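Local coordinates for multicopper oxidase (Arthrobacter sp. FB24, PDB 3GDC), which probably couples the one-electron oxidation of phenolic or similar substrates to the reduction of dioxygen to water, as a two-domain, laccase-like multicopper oxidase that binds several copper ions, at residues W57-R62 / H88-H93; F227-P232 / L237-Y242; F268-T273 / L278-F283. All blocks are in the same frame, centred on the assembly; numbering follows the deposited sequence.

Contact 1 of 3, residues W57-R62 / H88-H93. With CU (copper (II) ion), chain D; CU (copper (II) ion), chain E.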
loop_
_atom_site.group_PDB
_atom_site.type_symbol
_atom_site.label_atom_id
_atom_site.label_comp_id
_atom_site.label_asym_id
_atom_site.label_seq_id
_atom_site.Cartn_x
_atom_site.Cartn_y
_atom_site.Cartn_z
ATOM N N TRP A 57 -11.644 -23.750 -10.607
ATOM C CA TRP A 57 -11.738 -23.457 -12.021
ATOM C C TRP A 57 -10.310 -23.089 -12.407
ATOM O O TRP A 57 -9.754 -22.115 -11.883
ATOM C CB TRP A 57 -12.650 -22.260 -12.260
ATOM C CG TRP A 57 -14.102 -22.489 -11.960
ATOM C CD1 TRP A 57 -14.751 -23.690 -11.848
ATOM C CD2 TRP A 57 -15.095 -21.479 -11.762
ATOM N NE1 TRP A 57 -16.088 -23.486 -11.577
ATOM C CE2 TRP A 57 -16.326 -22.139 -11.521
ATOM C CE3 TRP A 57 -15.063 -20.077 -11.748
ATOM C CZ2 TRP A 57 -17.517 -21.440 -11.271
ATOM C CZ3 TRP A 57 -16.246 -19.384 -11.510
ATOM C CH2 TRP A 57 -17.454 -20.066 -11.265
ATOM N N SER A 58 -9.713 -23.863 -13.297
ATOM C CA SER A 58 -8.289 -23.715 -13.564
ATOM C C SER A 58 -7.977 -23.671 -15.048
ATOM O O SER A 58 -8.647 -24.314 -15.852
ATOM C CB SER A 58 -7.505 -24.866 -12.931
ATOM O OG SER A 58 -7.839 -26.097 -13.538
ATOM N N TYR A 59 -6.938 -22.924 -15.392
ATOM C CA TYR A 59 -6.367 -22.974 -16.727
ATOM C C TYR A 59 -5.355 -24.117 -16.792
ATOM O O TYR A 59 -4.365 -24.118 -16.040
ATOM C CB TYR A 59 -5.662 -21.661 -17.048
ATOM C CG TYR A 59 -6.531 -20.429 -17.118
ATOM C CD1 TYR A 59 -7.550 -20.307 -18.077
ATOM C CD2 TYR A 59 -6.291 -19.345 -16.269
ATOM C CE1 TYR A 59 -8.331 -19.159 -18.151
ATOM C CE2 TYR A 59 -7.064 -18.173 -16.355
ATOM C CZ TYR A 59 -8.085 -18.095 -17.297
ATOM O OH TYR A 59 -8.843 -16.943 -17.386
ATOM N N ASN A 60 -5.603 -25.081 -17.684
ATOM C CA ASN A 60 -4.724 -26.245 -17.887
ATOM C C ASN A 60 -4.530 -27.105 -16.633
ATOM O O ASN A 60 -3.478 -27.741 -16.457
ATOM C CB ASN A 60 -3.361 -25.820 -18.467
ATOM C CG ASN A 60 -3.440 -25.425 -19.936
ATOM O OD1 ASN A 60 -4.507 -25.469 -20.550
ATOM N ND2 ASN A 60 -2.307 -25.029 -20.501
ATOM N N GLY A 61 -5.545 -27.120 -15.771
ATOM C CA GLY A 61 -5.581 -28.034 -14.621
ATOM C C GLY A 61 -4.572 -27.747 -13.529
ATOM O O GLY A 61 -4.195 -28.649 -12.774
ATOM N N ARG A 62 -4.123 -26.497 -13.447
ATOM C CA ARG A 62 -3.211 -26.075 -12.381
ATOM C C ARG A 62 -3.601 -24.688 -11.885
ATOM O O ARG A 62 -4.120 -23.860 -12.652
ATOM C CB ARG A 62 -1.758 -26.060 -12.878
ATOM C CG ARG A 62 -1.549 -25.229 -14.136
ATOM C CD ARG A 62 -0.449 -24.187 -13.899
ATOM N NE ARG A 62 0.819 -24.682 -14.328
ATOM C CZ ARG A 62 1.970 -24.021 -14.314
ATOM N NH1 ARG A 62 2.086 -22.772 -13.853
ATOM N NH2 ARG A 62 3.025 -24.660 -14.754
ATOM N N HIS A 88 -16.415 -18.294 -19.393
ATOM C CA HIS A 88 -15.157 -17.757 -18.883
ATOM C C HIS A 88 -14.511 -16.888 -19.959
ATOM O O HIS A 88 -14.917 -16.908 -21.138
ATOM C CB HIS A 88 -14.179 -18.896 -18.505
ATOM C CG HIS A 88 -14.643 -19.766 -17.374
ATOM N ND1 HIS A 88 -14.845 -19.286 -16.097
ATOM C CD2 HIS A 88 -14.930 -21.091 -17.328
ATOM C CE1 HIS A 88 -15.263 -20.272 -15.321
ATOM N NE2 HIS A 88 -15.310 -21.380 -16.041
ATOM N N THR A 89 -13.497 -16.125 -19.562
ATOM C CA THR A 89 -12.681 -15.383 -20.512
ATOM C C THR A 89 -11.209 -15.469 -20.074
ATOM O O THR A 89 -10.882 -16.082 -19.036
ATOM C CB THR A 89 -13.087 -13.873 -20.590
ATOM O OG1 THR A 89 -12.673 -13.205 -19.401
ATOM C CG2 THR A 89 -14.593 -13.678 -20.783
ATOM N N ILE A 90 -10.327 -14.865 -20.859
ATOM C CA ILE A 90 -9.006 -14.506 -20.359
ATOM C C ILE A 90 -8.806 -13.023 -20.592
ATOM O O ILE A 90 -8.828 -12.540 -21.741
ATOM C CB ILE A 90 -7.826 -15.265 -21.020
ATOM C CG1 ILE A 90 -8.061 -16.781 -21.061
ATOM C CG2 ILE A 90 -6.504 -14.913 -20.299
ATOM C CD1 ILE A 90 -6.943 -17.569 -21.784
ATOM N N HIS A 91 -8.609 -12.307 -19.491
ATOM C CA HIS A 91 -8.241 -10.917 -19.535
ATOM C C HIS A 91 -6.758 -10.770 -19.194
ATOM O O HIS A 91 -6.314 -11.150 -18.100
ATOM C CB HIS A 91 -9.090 -10.112 -18.551
ATOM C CG HIS A 91 -8.601 -8.721 -18.371
ATOM N ND1 HIS A 91 -8.629 -7.790 -19.387
ATOM C CD2 HIS A 91 -8.018 -8.112 -17.314
ATOM C CE1 HIS A 91 -8.111 -6.656 -18.954
ATOM N NE2 HIS A 91 -7.726 -6.827 -17.702
ATOM N N PHE A 92 -5.987 -10.225 -20.124
ATOM C CA PHE A 92 -4.563 -10.028 -19.902
ATOM C C PHE A 92 -4.259 -8.632 -19.367
ATOM O O PHE A 92 -4.902 -7.654 -19.757
ATOM C CB PHE A 92 -3.779 -10.241 -21.207
ATOM C CG PHE A 92 -3.533 -11.675 -21.529
ATOM C CD1 PHE A 92 -2.321 -12.280 -21.184
ATOM C CD2 PHE A 92 -4.505 -12.432 -22.176
ATOM C CE1 PHE A 92 -2.083 -13.620 -21.482
ATOM C CE2 PHE A 92 -4.272 -13.783 -22.473
ATOM C CZ PHE A 92 -3.063 -14.368 -22.120
ATOM N N HIS A 93 -3.273 -8.546 -18.479
ATOM C CA HIS A 93 -2.675 -7.271 -18.117
ATOM C C HIS A 93 -1.557 -7.049 -19.120
ATOM O O HIS A 93 -0.577 -7.785 -19.148
ATOM C CB HIS A 93 -2.138 -7.293 -16.681
ATOM C CG HIS A 93 -3.197 -7.135 -15.634
ATOM N ND1 HIS A 93 -3.155 -6.135 -14.687
ATOM C CD2 HIS A 93 -4.329 -7.838 -15.391
ATOM C CE1 HIS A 93 -4.204 -6.240 -13.892
ATOM N NE2 HIS A 93 -4.938 -7.261 -14.302
HETATM CU CU CU D . -14.502 -17.371 -15.421
HETATM CU CU CU E . -6.593 -7.749 -13.229
#
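The phenol of Tyr-59 gives its proton to the backbone carbonyl of Thr-89, with OH 2.8 Å from O; the donor lies in the carbonyl plane and the C=O...donor angle is 147°. The same end of the ring slides past Ile-90, whose CG1 lies 3.8 Å from Tyr-59 CE1, so the hydroxyl is bonded within an otherwise apolar contact. At the other end, Trp-57 and His-88 form a T-shaped pair: the imidazole edge points at the six-membered ring of the indole, His-88 CE1 standing 3.6 Å from Trp-57 CE3 with the planes at 65°. His-88 CG is anti to its carbonyl carbon (chi1 -64°), which swings the ring toward Trp-57 while ND1 binds a copper ion at 2.1 Å. The indole is a second-shell neighbour and probably restricts the turning of this ligand together with the metal bond. Cys-133 and His-141 complete this site, a Cys-His2 set consistent with a type 1 copper of a cupredoxin domain. His-93 NE2, 2.0 Å from a second copper, shares it with His-132 and with His-271 of a neighbouring subunit. Strand 52-59 pairs with strand 33-49, strand 91-92 with strand 127-132, and Phe-80 of strand 75-82 packs against both Tyr-59 and Ile-90.

Contact 2 of 3, residues F227-P232 / L237-Y242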
loop_
_atom_site.group_PDB
_atom_site.type_symbol
_atom_site.label_atom_id
_atom_site.label_comp_id
_atom_site.label_asym_id
_atom_site.label_seq_id
_atom_site.Cartn_x
_atom_site.Cartn_y
_atom_site.Cartn_z
ATOM N N PHE A 227 17.841 -8.801 1.977
ATOM C CA PHE A 227 17.274 -7.602 1.390
ATOM C C PHE A 227 17.270 -7.784 -0.121
ATOM O O PHE A 227 18.108 -8.513 -0.661
ATOM C CB PHE A 227 18.097 -6.372 1.772
ATOM C CG PHE A 227 17.716 -5.791 3.097
ATOM C CD1 PHE A 227 18.017 -6.468 4.273
ATOM C CD2 PHE A 227 17.030 -4.580 3.171
ATOM C CE1 PHE A 227 17.645 -5.945 5.504
ATOM C CE2 PHE A 227 16.659 -4.051 4.404
ATOM C CZ PHE A 227 16.968 -4.741 5.561
ATOM N N PHE A 228 16.301 -7.171 -0.783
ATOM C CA PHE A 228 16.189 -7.289 -2.238
ATOM C C PHE A 228 15.943 -5.930 -2.865
ATOM O O PHE A 228 15.414 -5.030 -2.209
ATOM C CB PHE A 228 15.071 -8.272 -2.627
ATOM C CG PHE A 228 13.754 -8.011 -1.944
ATOM C CD1 PHE A 228 12.852 -7.088 -2.469
ATOM C CD2 PHE A 228 13.402 -8.716 -0.783
ATOM C CE1 PHE A 228 11.632 -6.833 -1.846
ATOM C CE2 PHE A 228 12.181 -8.475 -0.164
ATOM C CZ PHE A 228 11.293 -7.533 -0.703
ATOM N N HIS A 229 16.334 -5.782 -4.134
ATOM C CA HIS A 229 15.904 -4.642 -4.922
ATOM C C HIS A 229 14.559 -4.969 -5.523
ATOM O O HIS A 229 14.342 -6.090 -5.984
ATOM C CB HIS A 229 16.917 -4.306 -6.021
ATOM C CG HIS A 229 18.121 -3.575 -5.510
ATOM N ND1 HIS A 229 19.309 -4.206 -5.215
ATOM C CD2 HIS A 229 18.298 -2.271 -5.200
ATOM C CE1 HIS A 229 20.177 -3.316 -4.767
ATOM N NE2 HIS A 229 19.588 -2.133 -4.747
ATOM N N TYR A 230 13.642 -4.012 -5.484
ATOM C CA TYR A 230 12.302 -4.249 -5.992
ATOM C C TYR A 230 11.986 -3.360 -7.195
ATOM O O TYR A 230 12.240 -2.151 -7.169
ATOM C CB TYR A 230 11.257 -4.054 -4.890
ATOM C CG TYR A 230 9.855 -4.362 -5.333
ATOM C CD1 TYR A 230 9.473 -5.666 -5.661
ATOM C CD2 TYR A 230 8.901 -3.357 -5.418
ATOM C CE1 TYR A 230 8.174 -5.951 -6.069
ATOM C CE2 TYR A 230 7.600 -3.637 -5.819
ATOM C CZ TYR A 230 7.245 -4.926 -6.140
ATOM O OH TYR A 230 5.963 -5.198 -6.549
ATOM N N TYR A 231 11.432 -3.977 -8.233
ATOM C CA TYR A 231 11.074 -3.291 -9.468
ATOM C C TYR A 231 9.583 -3.451 -9.703
ATOM O O TYR A 231 9.163 -4.493 -10.206
ATOM C CB TYR A 231 11.810 -3.901 -10.668
ATOM C CG TYR A 231 13.310 -3.923 -10.584
ATOM C CD1 TYR A 231 14.073 -3.044 -11.347
ATOM C CD2 TYR A 231 13.973 -4.849 -9.782
ATOM C CE1 TYR A 231 15.447 -3.067 -11.288
ATOM C CE2 TYR A 231 15.368 -4.886 -9.717
ATOM C CZ TYR A 231 16.089 -3.991 -10.472
ATOM O OH TYR A 231 17.455 -4.010 -10.432
ATOM N N PRO A 232 8.779 -2.440 -9.317
ATOM C CA PRO A 232 7.320 -2.515 -9.424
ATOM C C PRO A 232 6.897 -2.771 -10.867
ATOM O O PRO A 232 7.351 -2.067 -11.768
ATOM C CB PRO A 232 6.840 -1.127 -8.977
ATOM C CG PRO A 232 7.986 -0.482 -8.325
ATOM C CD PRO A 232 9.245 -1.180 -8.707
ATOM N N LEU A 237 14.158 -0.481 -15.522
ATOM C CA LEU A 237 15.444 -1.160 -15.377
ATOM C C LEU A 237 16.188 -0.738 -14.117
ATOM O O LEU A 237 17.217 -1.313 -13.780
ATOM C CB LEU A 237 16.312 -0.926 -16.616
ATOM C CG LEU A 237 15.811 -1.510 -17.941
ATOM C CD1 LEU A 237 16.818 -1.206 -19.043
ATOM C CD2 LEU A 237 15.525 -3.013 -17.866
ATOM N N THR A 238 15.652 0.269 -13.435
ATOM C CA THR A 238 16.200 0.751 -12.167
ATOM C C THR A 238 15.195 0.488 -11.041
ATOM O O THR A 238 14.005 0.789 -11.193
ATOM C CB THR A 238 16.531 2.256 -12.236
ATOM O OG1 THR A 238 15.320 3.011 -12.363
ATOM C CG2 THR A 238 17.400 2.543 -13.451
ATOM N N PRO A 239 15.669 -0.081 -9.908
ATOM C CA PRO A 239 14.748 -0.449 -8.832
ATOM C C PRO A 239 14.188 0.735 -8.043
ATOM O O PRO A 239 14.814 1.805 -7.955
ATOM C CB PRO A 239 15.588 -1.380 -7.944
ATOM C CG PRO A 239 16.989 -0.967 -8.171
ATOM C CD PRO A 239 17.068 -0.428 -9.587
ATOM N N SER A 240 12.994 0.543 -7.495
ATOM C CA SER A 240 12.323 1.589 -6.750
ATOM C C SER A 240 12.749 1.592 -5.286
ATOM O O SER A 240 12.753 2.639 -4.632
ATOM C CB SER A 240 10.803 1.443 -6.867
ATOM O OG SER A 240 10.300 0.372 -6.075
ATOM N N GLU A 241 13.103 0.411 -4.789
ATOM C CA GLU A 241 13.316 0.190 -3.358
ATOM C C GLU A 241 14.403 -0.835 -3.116
ATOM O O GLU A 241 14.638 -1.701 -3.945
ATOM C CB GLU A 241 12.019 -0.300 -2.689
ATOM C CG GLU A 241 11.014 0.807 -2.385
ATOM C CD GLU A 241 9.809 0.336 -1.577
ATOM O OE1 GLU A 241 9.995 -0.164 -0.447
ATOM O OE2 GLU A 241 8.663 0.501 -2.062
ATOM N N TYR A 242 15.063 -0.730 -1.966
ATOM C CA TYR A 242 15.926 -1.791 -1.475
ATOM C C TYR A 242 15.419 -2.099 -0.067
ATOM O O TYR A 242 15.492 -1.244 0.816
ATOM C CB TYR A 242 17.390 -1.331 -1.458
ATOM C CG TYR A 242 18.386 -2.383 -1.014
ATOM C CD1 TYR A 242 18.607 -3.528 -1.779
ATOM C CD2 TYR A 242 19.134 -2.222 0.160
ATOM C CE1 TYR A 242 19.524 -4.496 -1.394
ATOM C CE2 TYR A 242 20.069 -3.195 0.555
ATOM C CZ TYR A 242 20.259 -4.325 -0.235
ATOM O OH TYR A 242 21.164 -5.305 0.123
#
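Tyr-242 CG lies anti to the backbone N (chi1 -178°) and His-229 CG anti to the carbonyl carbon (chi1 -78°), and these two settings bring the rings together on one face of a β-hairpin. Tyr-242 CD1 sits over the centre of the imidazole, 3.4 Å from His-229 CE1, but the planes are inclined by 38° and the pair is oblique. The far end of the phenol ring receives Phe-227 CB over its face in a CH-pi contact, 3.6 Å from Tyr-242 CZ, which completes an aromatic cluster of three. Pro-239 touches two aromatic rings: its CG meets His-229 CD2 at 3.5 Å, while its CB lies over the ring of Tyr-231, 3.8 Å from the centroid. The backbone holds the register through Tyr-230, whose N donates to Glu-241 O (2.9 Å) and whose O accepts from Ser-240 N (2.8 Å). Ser-240 OG rests beside the ring of Pro-232, 3.2 Å from CD. Strand 228-232 pairs on its other side with strand 253-258, leaving 241-243 as the outermost strand of this sheet within the chain. Phe-228 and Tyr-230 turn to Leu-256 and to Ile-246 of strand 245-249, whereas Phe-227 and Tyr-242 pack on Pro-125 of a neighbouring subunit.

Contact 3 of 3, residues F268-T273 / L278-F283; sequences FHAHKT and LGWMGF. With CU (copper (II) ion), chain G; CU (copper (II) ion), chain J.
The side chains of Phe-268 and Trp-280 cross at about a right angle; their rings form an oblique pair, with Phe-268 CD1 at the indole edge, 3.5 Å from Trp-280 CZ3. One indole face covers the backbone of the opposite segment: His-269 CA makes a CH-pi contact with the six-membered ring, and Ala-270 CB with the five-membered ring, 3.3 Å from Trp-280 CD1. With an alanine at Trp-280, the Ala-270 methyl and Phe-268 CD1 would probably lose their partner, and the backbone bearing the copper ligand His-269 could shift. Residues 268-269 and 281-283 pair as antiparallel β strands in a cupredoxin-type domain, with Phe-268 and Gly-282 as a hydrogen-bonded pair: Phe-268 N to Gly-282 O and Gly-282 N to Phe-268 O are both 2.8 Å. Phe-268 CG stands between its backbone N and carbonyl carbon (chi1 72°), which lays the ring over Gly-282, where a CB would be tight against CE2. On the face of the sheet that carries His-269 and Met-281, His-269 NE2 binds copper at 1.9 Å, and its ND1 donates to Ala-270 O (2.6 Å), fixing the ring's rotation. His-224 and, from a neighbouring subunit, His-134 bind the same copper. His-271 NE2 binds a further copper, 2.1 Å away.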
loop_
_atom_site.group_PDB
_atom_site.type_symbol
_atom_site.label_atom_id
_atom_site.label_comp_id
_atom_site.label_asym_id
_atom_site.label_seq_id
_atom_site.Cartn_x
_atom_site.Cartn_y
_atom_site.Cartn_z
ATOM N N PHE A 268 10.483 -17.151 4.464
ATOM C CA PHE A 268 9.814 -16.083 3.725
ATOM C C PHE A 268 8.313 -16.266 3.881
ATOM O O PHE A 268 7.814 -17.403 3.923
ATOM C CB PHE A 268 10.275 -15.990 2.260
ATOM C CG PHE A 268 9.791 -17.104 1.376
ATOM C CD1 PHE A 268 8.772 -16.878 0.441
ATOM C CD2 PHE A 268 10.372 -18.366 1.445
ATOM C CE1 PHE A 268 8.316 -17.923 -0.383
ATOM C CE2 PHE A 268 9.934 -19.400 0.629
ATOM C CZ PHE A 268 8.903 -19.177 -0.294
ATOM N N HIS A 269 7.595 -15.151 4.018
ATOM C CA HIS A 269 6.160 -15.217 4.294
ATOM C C HIS A 269 5.513 -13.851 4.159
ATOM O O HIS A 269 6.200 -12.832 4.071
ATOM C CB HIS A 269 5.915 -15.752 5.717
ATOM C CG HIS A 269 6.622 -14.974 6.779
ATOM N ND1 HIS A 269 6.068 -13.870 7.389
ATOM C CD2 HIS A 269 7.845 -15.139 7.338
ATOM C CE1 HIS A 269 6.918 -13.392 8.281
ATOM N NE2 HIS A 269 8.007 -14.142 8.262
ATOM N N ALA A 270 4.187 -13.822 4.162
ATOM C CA ALA A 270 3.475 -12.554 4.283
ATOM C C ALA A 270 3.824 -11.934 5.633
ATOM O O ALA A 270 3.896 -12.642 6.637
ATOM C CB ALA A 270 1.984 -12.785 4.202
ATOM N N HIS A 271 4.048 -10.626 5.664
ATOM C CA HIS A 271 4.221 -9.958 6.951
ATOM C C HIS A 271 2.859 -9.589 7.559
ATOM O O HIS A 271 2.776 -8.869 8.554
ATOM C CB HIS A 271 5.174 -8.761 6.866
ATOM C CG HIS A 271 5.936 -8.523 8.134
ATOM N ND1 HIS A 271 5.308 -8.259 9.333
ATOM C CD2 HIS A 271 7.264 -8.540 8.402
ATOM C CE1 HIS A 271 6.216 -8.112 10.282
ATOM N NE2 HIS A 271 7.412 -8.277 9.743
ATOM N N LYS A 272 1.796 -10.089 6.932
ATOM C CA LYS A 272 0.471 -10.116 7.534
ATOM C C LYS A 272 0.337 -11.486 8.194
ATOM O O LYS A 272 0.138 -12.499 7.520
ATOM C CB LYS A 272 -0.615 -9.897 6.474
ATOM C CG LYS A 272 -2.030 -9.851 7.054
ATOM C CD LYS A 272 -2.468 -8.427 7.274
ATOM C CE LYS A 272 -3.386 -8.297 8.481
ATOM N NZ LYS A 272 -4.466 -9.312 8.550
ATOM N N THR A 273 0.455 -11.503 9.518
ATOM C CA THR A 273 0.593 -12.738 10.298
ATOM C C THR A 273 -0.549 -13.749 10.105
ATOM O O THR A 273 -0.303 -14.947 10.032
ATOM C CB THR A 273 0.825 -12.430 11.807
ATOM O OG1 THR A 273 -0.410 -12.044 12.426
ATOM C CG2 THR A 273 1.835 -11.310 11.957
ATOM N N LEU A 278 -1.865 -19.266 7.986
ATOM C CA LEU A 278 -2.842 -20.024 7.217
ATOM C C LEU A 278 -2.314 -20.461 5.831
ATOM O O LEU A 278 -3.087 -20.813 4.951
ATOM C CB LEU A 278 -4.164 -19.266 7.118
ATOM C CG LEU A 278 -4.939 -19.106 8.437
ATOM C CD1 LEU A 278 -6.139 -18.186 8.264
ATOM C CD2 LEU A 278 -5.345 -20.467 8.971
ATOM N N GLY A 279 -0.991 -20.449 5.670
ATOM C CA GLY A 279 -0.347 -21.149 4.568
ATOM C C GLY A 279 0.675 -20.386 3.757
ATOM O O GLY A 279 1.462 -20.993 3.032
ATOM N N TRP A 280 0.673 -19.062 3.870
ATOM C CA TRP A 280 1.611 -18.234 3.109
ATOM C C TRP A 280 2.916 -18.066 3.915
ATOM O O TRP A 280 3.245 -16.998 4.426
ATOM C CB TRP A 280 0.909 -16.933 2.651
ATOM C CG TRP A 280 1.705 -15.859 1.902
ATOM C CD1 TRP A 280 1.228 -14.615 1.565
ATOM C CD2 TRP A 280 3.069 -15.897 1.443
ATOM N NE1 TRP A 280 2.199 -13.886 0.937
ATOM C CE2 TRP A 280 3.340 -14.640 0.846
ATOM C CE3 TRP A 280 4.091 -16.863 1.475
ATOM C CZ2 TRP A 280 4.580 -14.324 0.290
ATOM C CZ3 TRP A 280 5.327 -16.548 0.921
ATOM C CH2 TRP A 280 5.563 -15.283 0.340
ATOM N N MET A 281 3.639 -19.181 4.037
ATOM C CA MET A 281 4.976 -19.198 4.621
ATOM C C MET A 281 5.798 -20.355 4.055
ATOM O O MET A 281 5.260 -21.405 3.715
ATOM C CB MET A 281 4.923 -19.252 6.161
ATOM C CG MET A 281 4.321 -20.495 6.756
ATOM S SD MET A 281 4.398 -20.552 8.584
ATOM C CE MET A 281 6.036 -19.984 8.902
ATOM N N GLY A 282 7.100 -20.132 3.939
ATOM C CA GLY A 282 8.032 -21.160 3.488
ATOM C C GLY A 282 9.457 -20.813 3.881
ATOM O O GLY A 282 9.686 -19.877 4.655
ATOM N N PHE A 283 10.405 -21.583 3.352
ATOM C CA PHE A 283 11.827 -21.325 3.542
ATOM C C PHE A 283 12.556 -21.288 2.214
ATOM O O PHE A 283 12.198 -22.027 1.284
ATOM C CB PHE A 283 12.484 -22.454 4.336
ATOM C CG PHE A 283 12.026 -22.555 5.753
ATOM C CD1 PHE A 283 12.486 -21.654 6.711
ATOM C CD2 PHE A 283 11.161 -23.574 6.137
ATOM C CE1 PHE A 283 12.068 -21.756 8.045
ATOM C CE2 PHE A 283 10.743 -23.687 7.463
ATOM C CZ PHE A 283 11.194 -22.775 8.412
HETATM CU CU CU G . 9.125 -14.188 9.817
HETATM CU CU CU J . 9.203 -8.675 10.848
#

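Overall arrangement
Contacts 1 and 3 are buried and carry copper ligands, whereas contact 2 is partly exposed and holds none. Contact 1 belongs to the first cupredoxin-like half of the chain, contacts 2 and 3 to the second, where they lie in different sheets with their centres about 21 Å apart. Contact 1 joins segments that are not paired strands through side chains and one phenol-carbonyl bond; the other two rest on antiparallel backbone ladders, with proline and aromatic packing in contact 2 and indole packing in contact 3. The centres of contacts 1 and 3 are about 25 Å apart within a chain, yet their copper ligands come together at subunit interfaces, and contacts 2 and 3 both touch the same neighbouring subunit.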